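Local atomic coordinates of tRNA (guanine(9)-N1)-methyltransferase (Schizosaccharomyces pombe, PDB entry 4JWH), a protein that methylates N1 of guanosine 9 in cytoplasmic tRNA, taking the methyl group from S-adenosyl-L-methionine and releasing S-adenosyl-L-homocysteine. Residues 155-158 with 159-163; 272-275 with 276-280; 174-178 with 179-183; 220-223 with 224-227; 110-113 with 114-117. One frame throughout, in Å; residues are numbered along the deposited sequence.

Interaction 1: residues 155-158 with 159-163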
# COMPACT_ATOMS: atom_id res chain seq x y z
N THR A 155 -6.53 -17.70 -0.07
CA THR A 155 -7.30 -18.68 -0.87
C THR A 155 -7.73 -18.07 -2.22
O THR A 155 -7.38 -18.57 -3.28
CB THR A 155 -8.50 -19.15 -0.08
OG1 THR A 155 -8.03 -19.68 1.17
CG2 THR A 155 -9.35 -20.20 -0.85
N ARG A 156 -8.45 -16.95 -2.14
CA ARG A 156 -8.94 -16.23 -3.31
C ARG A 156 -7.82 -15.96 -4.30
O ARG A 156 -7.95 -16.25 -5.50
CB ARG A 156 -9.59 -14.90 -2.88
CG ARG A 156 -10.10 -14.03 -4.04
CD ARG A 156 -11.25 -14.70 -4.76
NE ARG A 156 -11.68 -13.92 -5.91
CZ ARG A 156 -12.44 -14.39 -6.90
NH1 ARG A 156 -12.83 -15.66 -6.91
NH2 ARG A 156 -12.79 -13.58 -7.90
N GLN A 157 -6.71 -15.43 -3.80
CA GLN A 157 -5.54 -15.16 -4.64
C GLN A 157 -5.10 -16.38 -5.44
O GLN A 157 -4.88 -16.29 -6.63
CB GLN A 157 -4.37 -14.64 -3.81
CG GLN A 157 -3.18 -14.27 -4.65
CD GLN A 157 -2.01 -13.81 -3.82
OE1 GLN A 157 -1.42 -14.59 -3.07
NE2 GLN A 157 -1.66 -12.52 -3.95
N ASP A 158 -4.94 -17.50 -4.77
CA ASP A 158 -4.49 -18.71 -5.46
C ASP A 158 -5.57 -19.28 -6.41
O ASP A 158 -5.26 -19.84 -7.45
CB ASP A 158 -4.01 -19.75 -4.45
CG ASP A 158 -3.53 -21.01 -5.11
OD1 ASP A 158 -2.47 -20.98 -5.79
OD2 ASP A 158 -4.23 -22.02 -4.94
N PHE A 159 -6.84 -19.11 -6.03
CA PHE A 159 -7.98 -19.50 -6.88
C PHE A 159 -7.94 -18.72 -8.18
O PHE A 159 -8.00 -19.30 -9.28
CB PHE A 159 -9.31 -19.24 -6.17
CG PHE A 159 -10.54 -19.59 -7.01
CD1 PHE A 159 -11.12 -18.64 -7.86
CD2 PHE A 159 -11.12 -20.86 -6.94
CE1 PHE A 159 -12.25 -18.95 -8.63
CE2 PHE A 159 -12.25 -21.19 -7.70
CZ PHE A 159 -12.82 -20.23 -8.55
N VAL A 160 -7.83 -17.39 -8.05
CA VAL A 160 -7.80 -16.51 -9.21
C VAL A 160 -6.50 -16.66 -9.98
O VAL A 160 -6.52 -16.81 -11.20
CB VAL A 160 -8.02 -15.02 -8.85
CG1 VAL A 160 -8.12 -14.20 -10.12
CG2 VAL A 160 -9.28 -14.83 -8.03
N LEU A 161 -5.36 -16.62 -9.30
CA LEU A 161 -4.10 -16.57 -10.01
C LEU A 161 -3.55 -17.95 -10.39
O LEU A 161 -2.65 -18.03 -11.20
CB LEU A 161 -3.04 -15.80 -9.23
CG LEU A 161 -3.16 -14.27 -9.26
CD1 LEU A 161 -2.15 -13.72 -8.29
CD2 LEU A 161 -2.92 -13.72 -10.67
N LYS A 162 -4.12 -18.99 -9.78
CA LYS A 162 -3.73 -20.39 -10.03
C LYS A 162 -2.24 -20.61 -9.84
O LYS A 162 -1.58 -21.18 -10.70
CB LYS A 162 -4.18 -20.86 -11.42
CG LYS A 162 -5.67 -21.07 -11.55
CD LYS A 162 -6.16 -20.75 -12.95
CE LYS A 162 -7.68 -20.67 -12.97
NZ LYS A 162 -8.20 -20.12 -14.26
N GLY A 163 -1.71 -20.14 -8.70
CA GLY A 163 -0.32 -20.40 -8.33
C GLY A 163 0.69 -19.43 -8.92
O GLY A 163 1.88 -19.48 -8.60

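Interaction 2: residues 272-275 with 276-280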
# COMPACT_ATOMS: atom_id res chain seq x y z
N LYS A 272 1.81 15.50 -10.11
CA LYS A 272 1.89 14.64 -11.27
C LYS A 272 1.35 13.25 -10.97
O LYS A 272 0.67 12.66 -11.80
CB LYS A 272 3.31 14.54 -11.81
CG LYS A 272 3.31 14.13 -13.26
CD LYS A 272 4.66 14.29 -13.88
CE LYS A 272 4.64 13.70 -15.29
NZ LYS A 272 5.98 13.84 -15.94
N ALA A 273 1.68 12.73 -9.79
CA ALA A 273 1.27 11.39 -9.37
C ALA A 273 -0.26 11.35 -9.26
O ALA A 273 -0.91 10.44 -9.80
CB ALA A 273 1.93 11.05 -8.05
N PHE A 274 -0.83 12.36 -8.60
CA PHE A 274 -2.29 12.48 -8.53
C PHE A 274 -2.90 12.60 -9.94
O PHE A 274 -3.88 11.94 -10.25
CB PHE A 274 -2.72 13.69 -7.67
CG PHE A 274 -2.26 13.64 -6.25
CD1 PHE A 274 -2.23 12.45 -5.55
CD2 PHE A 274 -1.90 14.81 -5.58
CE1 PHE A 274 -1.83 12.42 -4.22
CE2 PHE A 274 -1.51 14.79 -4.25
CZ PHE A 274 -1.47 13.58 -3.57
N MET A 275 -2.32 13.44 -10.78
CA MET A 275 -2.85 13.68 -12.14
C MET A 275 -2.90 12.40 -12.96
O MET A 275 -3.82 12.17 -13.76
CB MET A 275 -2.08 14.80 -12.84
CG MET A 275 -2.37 16.17 -12.21
SD MET A 275 -1.49 17.54 -12.99
CE MET A 275 -2.62 17.92 -14.34
N GLU A 276 -1.94 11.52 -12.71
CA GLU A 276 -1.86 10.26 -13.41
C GLU A 276 -2.82 9.21 -12.84
O GLU A 276 -3.44 8.47 -13.58
CB GLU A 276 -0.41 9.75 -13.39
CG GLU A 276 -0.06 8.80 -14.51
CD GLU A 276 -0.18 9.44 -15.89
OE1 GLU A 276 0.43 10.52 -16.14
OE2 GLU A 276 -0.89 8.84 -16.74
N VAL A 277 -2.97 9.17 -11.53
CA VAL A 277 -3.75 8.09 -10.94
C VAL A 277 -5.20 8.50 -10.75
O VAL A 277 -6.11 7.70 -10.90
CB VAL A 277 -3.12 7.62 -9.61
CG1 VAL A 277 -3.98 6.63 -8.89
CG2 VAL A 277 -1.72 7.04 -9.89
N ILE A 278 -5.43 9.75 -10.41
CA ILE A 278 -6.79 10.22 -10.17
C ILE A 278 -7.01 11.55 -10.95
O ILE A 278 -7.24 12.60 -10.36
CB ILE A 278 -7.07 10.33 -8.61
CG1 ILE A 278 -5.99 11.18 -7.91
CG2 ILE A 278 -7.11 8.93 -7.97
CD1 ILE A 278 -6.38 11.71 -6.55
N PRO A 279 -6.90 11.51 -12.30
CA PRO A 279 -7.05 12.81 -12.99
C PRO A 279 -8.43 13.40 -12.74
O PRO A 279 -9.40 12.67 -12.65
CB PRO A 279 -6.88 12.45 -14.47
CG PRO A 279 -7.03 10.99 -14.57
CD PRO A 279 -6.72 10.39 -13.23
N LYS A 280 -8.51 14.72 -12.62
CA LYS A 280 -9.78 15.40 -12.36
C LYS A 280 -10.75 15.26 -13.54
O LYS A 280 -11.96 15.17 -13.35
CB LYS A 280 -9.52 16.86 -11.96

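Interaction 3: residues 174-178 with 179-183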
# COMPACT_ATOMS: atom_id res chain seq x y z
N THR A 174 3.79 -12.97 4.14
CA THR A 174 4.12 -13.59 5.42
C THR A 174 2.93 -13.58 6.34
O THR A 174 2.10 -12.66 6.30
CB THR A 174 5.39 -12.95 6.08
OG1 THR A 174 5.74 -13.71 7.24
CG2 THR A 174 5.16 -11.47 6.49
N THR A 175 2.81 -14.63 7.16
CA THR A 175 1.78 -14.67 8.18
C THR A 175 2.15 -13.70 9.30
O THR A 175 1.28 -13.24 10.02
CB THR A 175 1.52 -16.12 8.77
OG1 THR A 175 2.74 -16.61 9.32
CG2 THR A 175 1.05 -17.07 7.69
N LYS A 176 3.43 -13.37 9.44
CA LYS A 176 3.84 -12.41 10.47
C LYS A 176 3.13 -11.08 10.26
O LYS A 176 2.89 -10.65 9.11
CB LYS A 176 5.36 -12.17 10.49
CG LYS A 176 6.19 -13.42 10.88
CD LYS A 176 7.68 -13.06 10.97
CE LYS A 176 8.51 -14.19 11.53
NZ LYS A 176 8.67 -15.30 10.53
N SER A 177 2.79 -10.44 11.37
CA SER A 177 2.30 -9.05 11.34
C SER A 177 3.48 -8.17 10.95
O SER A 177 4.64 -8.60 11.07
CB SER A 177 1.82 -8.66 12.74
OG SER A 177 2.96 -8.45 13.56
N TYR A 178 3.20 -6.94 10.48
CA TYR A 178 4.28 -5.98 10.18
C TYR A 178 5.10 -5.67 11.42
O TYR A 178 6.32 -5.47 11.32
CB TYR A 178 3.78 -4.68 9.48
CG TYR A 178 2.70 -3.87 10.21
CD1 TYR A 178 1.38 -3.89 9.78
CD2 TYR A 178 3.01 -3.04 11.27
CE1 TYR A 178 0.37 -3.15 10.44
CE2 TYR A 178 2.00 -2.27 11.94
CZ TYR A 178 0.69 -2.35 11.52
OH TYR A 178 -0.30 -1.61 12.16
N LEU A 179 4.43 -5.63 12.57
CA LEU A 179 5.06 -5.35 13.86
C LEU A 179 6.05 -6.45 14.20
O LEU A 179 7.13 -6.18 14.71
CB LEU A 179 4.01 -5.17 14.98
CG LEU A 179 4.45 -4.42 16.26
CD1 LEU A 179 4.94 -3.00 15.97
CD2 LEU A 179 3.33 -4.39 17.33
N GLU A 180 5.69 -7.69 13.88
CA GLU A 180 6.58 -8.83 14.05
C GLU A 180 7.72 -8.77 13.07
O GLU A 180 8.87 -8.84 13.48
CB GLU A 180 5.82 -10.17 13.93
CG GLU A 180 4.85 -10.40 15.08
CD GLU A 180 3.96 -11.64 14.93
OE1 GLU A 180 3.68 -12.26 15.98
OE2 GLU A 180 3.52 -11.98 13.81
N GLU A 181 7.40 -8.62 11.78
CA GLU A 181 8.40 -8.62 10.74
C GLU A 181 9.42 -7.46 10.85
O GLU A 181 10.60 -7.63 10.53
CB GLU A 181 7.71 -8.68 9.36
CG GLU A 181 8.61 -8.61 8.15
CD GLU A 181 9.39 -9.89 7.88
OE1 GLU A 181 10.48 -9.78 7.29
OE2 GLU A 181 8.91 -10.99 8.25
N PHE A 182 8.95 -6.30 11.31
CA PHE A 182 9.79 -5.08 11.42
C PHE A 182 9.94 -4.53 12.85
O PHE A 182 10.06 -3.33 13.05
CB PHE A 182 9.26 -3.98 10.48
CG PHE A 182 9.27 -4.37 9.03
CD1 PHE A 182 8.09 -4.76 8.39
CD2 PHE A 182 10.47 -4.44 8.32
CE1 PHE A 182 8.10 -5.15 7.04
CE2 PHE A 182 10.50 -4.81 6.96
CZ PHE A 182 9.32 -5.17 6.32
N GLU A 183 9.93 -5.42 13.84
CA GLU A 183 10.09 -5.04 15.26
C GLU A 183 11.31 -4.15 15.53
O GLU A 183 11.20 -3.11 16.21
CB GLU A 183 10.14 -6.31 16.15
CG GLU A 183 9.91 -6.03 17.65
CD GLU A 183 11.19 -5.61 18.38
OE1 GLU A 183 12.30 -6.02 17.96
OE2 GLU A 183 11.08 -4.86 19.38

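Interaction 4: residues 220-223 with 224-227. With SAH (S-adenosyl-L-homocysteine), chain C.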
# COMPACT_ATOMS: atom_id res chain seq x y z
N TYR A 220 -15.32 1.75 7.86
CA TYR A 220 -14.53 1.67 9.09
C TYR A 220 -13.65 2.88 9.32
O TYR A 220 -12.44 2.79 9.23
CB TYR A 220 -13.72 0.37 9.14
CG TYR A 220 -14.55 -0.85 8.95
CD1 TYR A 220 -15.51 -1.23 9.90
CD2 TYR A 220 -14.39 -1.64 7.83
CE1 TYR A 220 -16.29 -2.39 9.71
CE2 TYR A 220 -15.17 -2.78 7.62
CZ TYR A 220 -16.12 -3.14 8.57
OH TYR A 220 -16.86 -4.28 8.34
N LYS A 221 -14.28 4.01 9.65
CA LYS A 221 -13.55 5.27 9.86
C LYS A 221 -12.59 5.08 10.99
O LYS A 221 -12.91 4.42 11.96
CB LYS A 221 -14.52 6.41 10.23
CG LYS A 221 -15.70 6.60 9.29
CD LYS A 221 -16.57 7.81 9.74
CE LYS A 221 -17.47 8.35 8.62
NZ LYS A 221 -18.17 9.65 9.01
N ASN A 222 -11.40 5.65 10.88
CA ASN A 222 -10.39 5.58 11.93
C ASN A 222 -9.80 4.22 12.19
O ASN A 222 -8.98 4.09 13.09
CB ASN A 222 -10.92 6.14 13.24
CG ASN A 222 -10.75 7.62 13.31
OD1 ASN A 222 -9.66 8.10 13.61
ND2 ASN A 222 -11.82 8.36 12.98
N LEU A 223 -10.18 3.23 11.40
CA LEU A 223 -9.71 1.87 11.67
C LEU A 223 -8.17 1.84 11.71
O LEU A 223 -7.54 1.46 12.72
CB LEU A 223 -10.26 0.91 10.62
CG LEU A 223 -9.78 -0.56 10.62
CD1 LEU A 223 -10.53 -1.39 11.64
CD2 LEU A 223 -9.95 -1.14 9.23
N CYS A 224 -7.57 2.24 10.60
CA CYS A 224 -6.10 2.12 10.51
C CYS A 224 -5.42 3.12 11.42
O CYS A 224 -4.43 2.80 12.09
CB CYS A 224 -5.62 2.19 9.05
SG CYS A 224 -6.23 0.73 8.15
N GLN A 225 -6.00 4.32 11.50
CA GLN A 225 -5.48 5.30 12.41
C GLN A 225 -5.45 4.73 13.83
O GLN A 225 -4.47 4.91 14.55
CB GLN A 225 -6.27 6.63 12.34
CG GLN A 225 -5.81 7.73 13.33
CD GLN A 225 -4.40 8.30 13.04
OE1 GLN A 225 -3.96 8.36 11.90
NE2 GLN A 225 -3.71 8.74 14.08
N ASN A 226 -6.50 4.02 14.23
CA ASN A 226 -6.61 3.53 15.62
C ASN A 226 -5.60 2.44 15.91
O ASN A 226 -5.03 2.36 16.98
CB ASN A 226 -8.01 2.98 15.89
CG ASN A 226 -9.02 4.09 16.17
OD1 ASN A 226 -8.64 5.17 16.57
ND2 ASN A 226 -10.30 3.83 15.89
N LYS A 227 -5.43 1.58 14.93
CA LYS A 227 -4.55 0.44 15.04
C LYS A 227 -3.11 0.91 15.24
O LYS A 227 -2.43 0.47 16.16
CB LYS A 227 -4.68 -0.42 13.78
CG LYS A 227 -3.68 -1.59 13.77
CD LYS A 227 -3.87 -2.49 12.61
CE LYS A 227 -2.88 -3.65 12.71
NZ LYS A 227 -3.20 -4.62 11.65
N SAH C . -11.46 2.86 6.70
CA SAH C . -10.25 2.24 6.19
CB SAH C . -10.37 2.28 4.64
CG SAH C . -9.07 2.60 4.01
SD SAH C . -8.74 2.59 2.29
C SAH C . -9.07 2.84 6.94
O SAH C . -7.98 3.03 6.51
OXT SAH C . -9.21 3.11 8.10
C5' SAH C . -7.37 1.51 2.21
C4' SAH C . -6.00 2.07 2.58
O4' SAH C . -5.53 3.01 1.66
C3' SAH C . -5.85 2.73 3.95
O3' SAH C . -5.69 1.80 4.99
C2' SAH C . -4.67 3.62 3.79
O2' SAH C . -3.52 2.88 4.04
C1' SAH C . -4.80 3.99 2.34
N9 SAH C . -5.35 5.34 2.12
C8 SAH C . -6.46 5.64 1.50
N7 SAH C . -6.65 6.93 1.40
C5 SAH C . -5.62 7.49 1.95
C6 SAH C . -5.16 8.86 2.19
N6 SAH C . -5.89 9.88 1.82
N1 SAH C . -4.01 9.03 2.80
C2 SAH C . -3.27 8.00 3.19
N3 SAH C . -3.62 6.75 3.02
C4 SAH C . -4.76 6.43 2.41

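Interaction 5: residues 110-113 with 114-117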
# COMPACT_ATOMS: atom_id res chain seq x y z
N CYS A 110 -2.44 -7.00 5.82
CA CYS A 110 -3.58 -7.83 5.48
C CYS A 110 -4.24 -8.45 6.70
O CYS A 110 -4.67 -9.59 6.64
CB CYS A 110 -3.18 -8.93 4.47
SG CYS A 110 -2.52 -8.34 2.89
N ALA A 111 -4.35 -7.70 7.78
CA ALA A 111 -4.94 -8.18 9.02
C ALA A 111 -6.45 -8.08 9.14
O ALA A 111 -7.00 -8.38 10.21
CB ALA A 111 -4.29 -7.46 10.23
N PHE A 112 -7.15 -7.70 8.07
CA PHE A 112 -8.59 -7.32 8.21
C PHE A 112 -9.58 -8.24 7.47
O PHE A 112 -10.72 -7.86 7.20
CB PHE A 112 -8.82 -5.86 7.76
CG PHE A 112 -7.79 -4.91 8.27
CD1 PHE A 112 -7.82 -4.47 9.60
CD2 PHE A 112 -6.76 -4.48 7.44
CE1 PHE A 112 -6.84 -3.61 10.09
CE2 PHE A 112 -5.79 -3.61 7.91
CZ PHE A 112 -5.82 -3.17 9.24
N ASP A 113 -9.12 -9.44 7.12
CA ASP A 113 -9.93 -10.48 6.46
C ASP A 113 -11.35 -10.57 7.06
O ASP A 113 -12.35 -10.57 6.35
CB ASP A 113 -9.22 -11.84 6.59
CG ASP A 113 -9.41 -12.75 5.38
OD1 ASP A 113 -10.30 -13.62 5.47
OD2 ASP A 113 -8.65 -12.61 4.37
N ASP A 114 -11.44 -10.62 8.39
CA ASP A 114 -12.74 -10.76 9.06
C ASP A 114 -13.69 -9.56 8.91
O ASP A 114 -14.89 -9.67 9.22
CB ASP A 114 -12.54 -11.06 10.56
CG ASP A 114 -11.88 -12.40 10.80
OD1 ASP A 114 -12.16 -13.37 10.06
OD2 ASP A 114 -11.08 -12.49 11.74
N LEU A 115 -13.18 -8.42 8.45
CA LEU A 115 -14.04 -7.23 8.30
C LEU A 115 -14.69 -7.12 6.92
O LEU A 115 -15.53 -6.24 6.69
CB LEU A 115 -13.29 -5.94 8.64
CG LEU A 115 -12.62 -5.90 10.02
CD1 LEU A 115 -11.95 -4.55 10.27
CD2 LEU A 115 -13.63 -6.25 11.13
N MET A 116 -14.30 -7.99 6.00
CA MET A 116 -14.77 -7.89 4.62
C MET A 116 -15.70 -9.03 4.17
O MET A 116 -15.45 -10.20 4.48
CB MET A 116 -13.55 -7.86 3.68
CG MET A 116 -12.81 -6.53 3.66
SD MET A 116 -11.30 -6.63 2.65
CE MET A 116 -10.17 -7.29 3.91
N ASN A 117 -16.75 -8.71 3.41
CA ASN A 117 -17.53 -9.77 2.74
C ASN A 117 -16.79 -10.33 1.53
O ASN A 117 -15.64 -9.95 1.27
CB ASN A 117 -18.96 -9.30 2.36
CG ASN A 117 -18.98 -8.25 1.25
OD1 ASN A 117 -18.11 -8.24 0.38
ND2 ASN A 117 -19.96 -7.35 1.29
O HOH W 1 -9.44 -10.34 10.29

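Interaction 1: residues 155-158 with 159-163
Arg156 and Val160 meet one turn apart on helix 151-161, where the methyl CG2 of Val160 sits over the centre of one guanidinium face, 3.3 Å from Arg156 NE. The arginine gets there because CG is anti to the backbone N (chi1 178°) and the chain then bends at chi2 (66°), which lays the guanidinium beside the next turn. Its NH1 also comes within 3.6 Å of Phe159 CD1, with the guanidinium and ring planes only 20° apart. A flat cation suits this place, since its face can take a methyl group while the side chain also rests on helix 118-137. With an alanine here the Val160 methyl is likely to lose the flat group it lies on, and Phe159 CD1 its neighbour NH1. This side is loose: Phe159 and Val160 are exposed. The tight side holds Gln157, buried, whose CG lies 3.8 Å from Leu161 CD1. The backbone beneath is regular, with Val160 N bonded to Arg156 O at 2.8 Å, until Lys162 turns to positive phi and the last bond, Lys162 N to Asp158 O, is weak. Asp158 OD1 bonds to Gln165 just beyond. The helix joins strands 143-147 and 171-173 in a beta-alpha-beta unit, with Gln157 also touching helix 118-137 and Leu161 against Trp168.

Interaction 2: residues 272-275 with 276-280
The C-terminal end of helix 270-277 unwinds here, and its last turn is closed by Ile278 and Phe274. Ile278 N donates to Phe274 O at 2.7 Å, although Ile278 has itself left helical phi/psi. The same carbonyl also receives a weak bond from Val277 N. Ile278 CG1 stands between its backbone N and carbonyl carbon (chi1 53°), which brings that carbon to 3.2 Å from Phe274 O and 4.1 Å from Phe274 CB. A branched, apolar residue thus packs beside the Phe274 carbonyl that its own N-H binds, while its side chain also touches Leu252 and Gln256. Pro279 follows. Lacking an N-H, it cannot continue the helical bonding, and its ring instead lies against Met275 O, with CB 3.2 Å away. Just before it, Glu276 N reaches Lys272 O at 3.0 Å and Val277 N reaches Ala273 O. The side chains divide by surroundings: Lys272, Met275 and Glu276 lie on the outer side, whereas the buried Phe274 packs on Tyr243, Pro239 and Ile260, and small Ala273 is buried too. Such a proline just past the last helical turn is a classic helix stop; here it ends the last helix of the modelled chain, beside Leu238 and Leu252 of the cofactor site.

Interaction 3: residues 174-178 with 179-183
Ser177 and Glu180 exchange two hydrogen bonds, side chain to backbone in each direction, and so start the short helix 178-181. Ser177 OG accepts from Glu180 N at 2.9 Å; with chi1 at 74° the hydroxyl lies between its own backbone N and carbonyl carbon, turned to the first turn. In return Ser177 N donates to Glu180 OE2 at 3.0 Å, a fairly straight bond (164°) that meets the oxygen on its anti side, 23° out of the carboxylate plane. Serine's short hydroxyl reaches the N-H of the first turn directly, and glutamate is long enough to reach back. Replacing Ser177 by alanine is likely to leave Glu180 N without its capping acceptor and the start of the helix less well defined.

Backbone bonds carry the turn onward, Glu181 N to Ser177 O and Phe182 N to Tyr178 O, both 2.8 Å. Ahead of the helix, Lys176 N bonds to Thr174 OG1 at 3.2 Å, an ST turn.

Charge plays a lesser part: Lys176 NZ remains 4.9 Å from Glu181 OE2, while its aliphatic CD comes to 3.6 Å from that oxygen.

The apolar contact is Tyr178 CB with Phe182 CD1, at 4.4 Å. Separately, Tyr178 O lies at the edge of the Phe182 ring, and Glu181 CG sits over one face. Phe182 also meets Phe145 edge-to-face, and buried Tyr178 lies against strand 105-109 with its hydroxyl bonded to Gln231. The whole is a capping box, the textbook N-terminal signal of a helix, here following strand 171-173 at the sheet's edge.

Interaction 4: residues 220-223 with 224-227
An N-cap asparagine that makes no capping bond with its side chain begins this contact: Asn222 carries positive phi (68°) and serves helix 223-231 through its carbonyl instead. It is the third residue of a type II beta turn, Tyr220 to Leu223, a place that tolerates a left-handed backbone and in which asparagine is well suited. Turn and helix form part of the cofactor pocket of the SPOUT (class IV-like) methyltransferase fold. The turn closes by Leu223 N to Tyr220 O, and the helix then takes over, with Asn226 N bonded to Asn222 O at 2.7 Å and Lys227 N to Leu223 O at 3.1 Å. The Asn226 amide lies alongside, its ND2 3.6 Å from Asn222 CB. Asn222 OD1 approaches Gln225 CG, the two amide planes standing at right angles; the Gln225 amide itself bonds to Thr235.

The turn carbonyl of Tyr220 and the N-H of Cys224 hold the amino acid end of S-adenosyl-L-homocysteine. Its amino N donates to Tyr220 O at 2.7 Å, so that one carbonyl takes both the turn bond and the ligand. The positive end of the helix dipole would favour a carboxylate here. Asp216, the proton acceptor, bonds to Tyr220 N, and Lys227 pairs with Asp109 in a salt bridge. The small side chain of Cys224 lies close against the ligand: with SG anti to the carbonyl carbon (chi1 -66°), its sulfur lies 3.3 Å from the ligand O, and Cys224 N donates to ligand OXT at 3.1 Å in a nearly straight bond of 171°.

Interaction 5: residues 110-113 with 114-117
Phe112 and Leu115 are joined by a 3-10 turn, Leu115 N donating to Phe112 O at 2.8 Å, and Met116 N repeats the i to i-3 pattern on Asp113 O at 3.3 Å. Both donors come from above the carbonyl plane, 48° and 54° out of it, so neither bond uses a carbonyl lone pair direction, consistent with the tight winding of a 3-10 turn. A water bridges the outer side, donating to Ala111 O and accepting from Asp114 N at 2.8 Å.

On the apolar side Leu115 CD1 touches Phe112 CD1 at 4.2 Å, approaching the ring obliquely. Met116 reaches back further: the bend at chi3 (-85°) swings its methyl CE to 3.4 Å from Phe112 O and 4.3 Å from Phe112 CB. A flexible thioether suits this curled path; the Phe112 ring gives Leu115 a surface, while Met116 lies on its backbone and CB. Asp113 serves another partner: its two carboxylate oxygens are bound by the backbone N-H groups of Arg152 and Leu153, which would probably favour a charged carboxylate there. Asp114, in contrast, is exposed.

The turn links strand 105-109 to helix 118-137, whose start is capped by Asn117. Phe112 and Leu115 pack on Leu223 of helix 223-231, Met116 on Ile121 and Leu124 of helix 118-137, and Asp113 holds the start of helix 151-161.

How the interactions relate
Each contact closes only a local turn, and all five follow in series along the chain, none nested or crossing. Interaction 5 comes first, carrying strand 105-109 into helix 118-137. Interaction 1 ends helix 151-161, and interaction 3 starts the helix after strand 171-173. Interaction 4 opens helix 223-231 in the cofactor site, and interaction 2 ends the last helix. Interactions 4 and 5 touch: Tyr220 OH lies 2.9 Å from Leu115 O, a probable hydrogen bond. Interaction 3 reaches interaction 4 through Tyr178 OH against Lys227 CE. Interactions 1 and 2 stand apart, their centres about 31 Å from each other, with no touch between them.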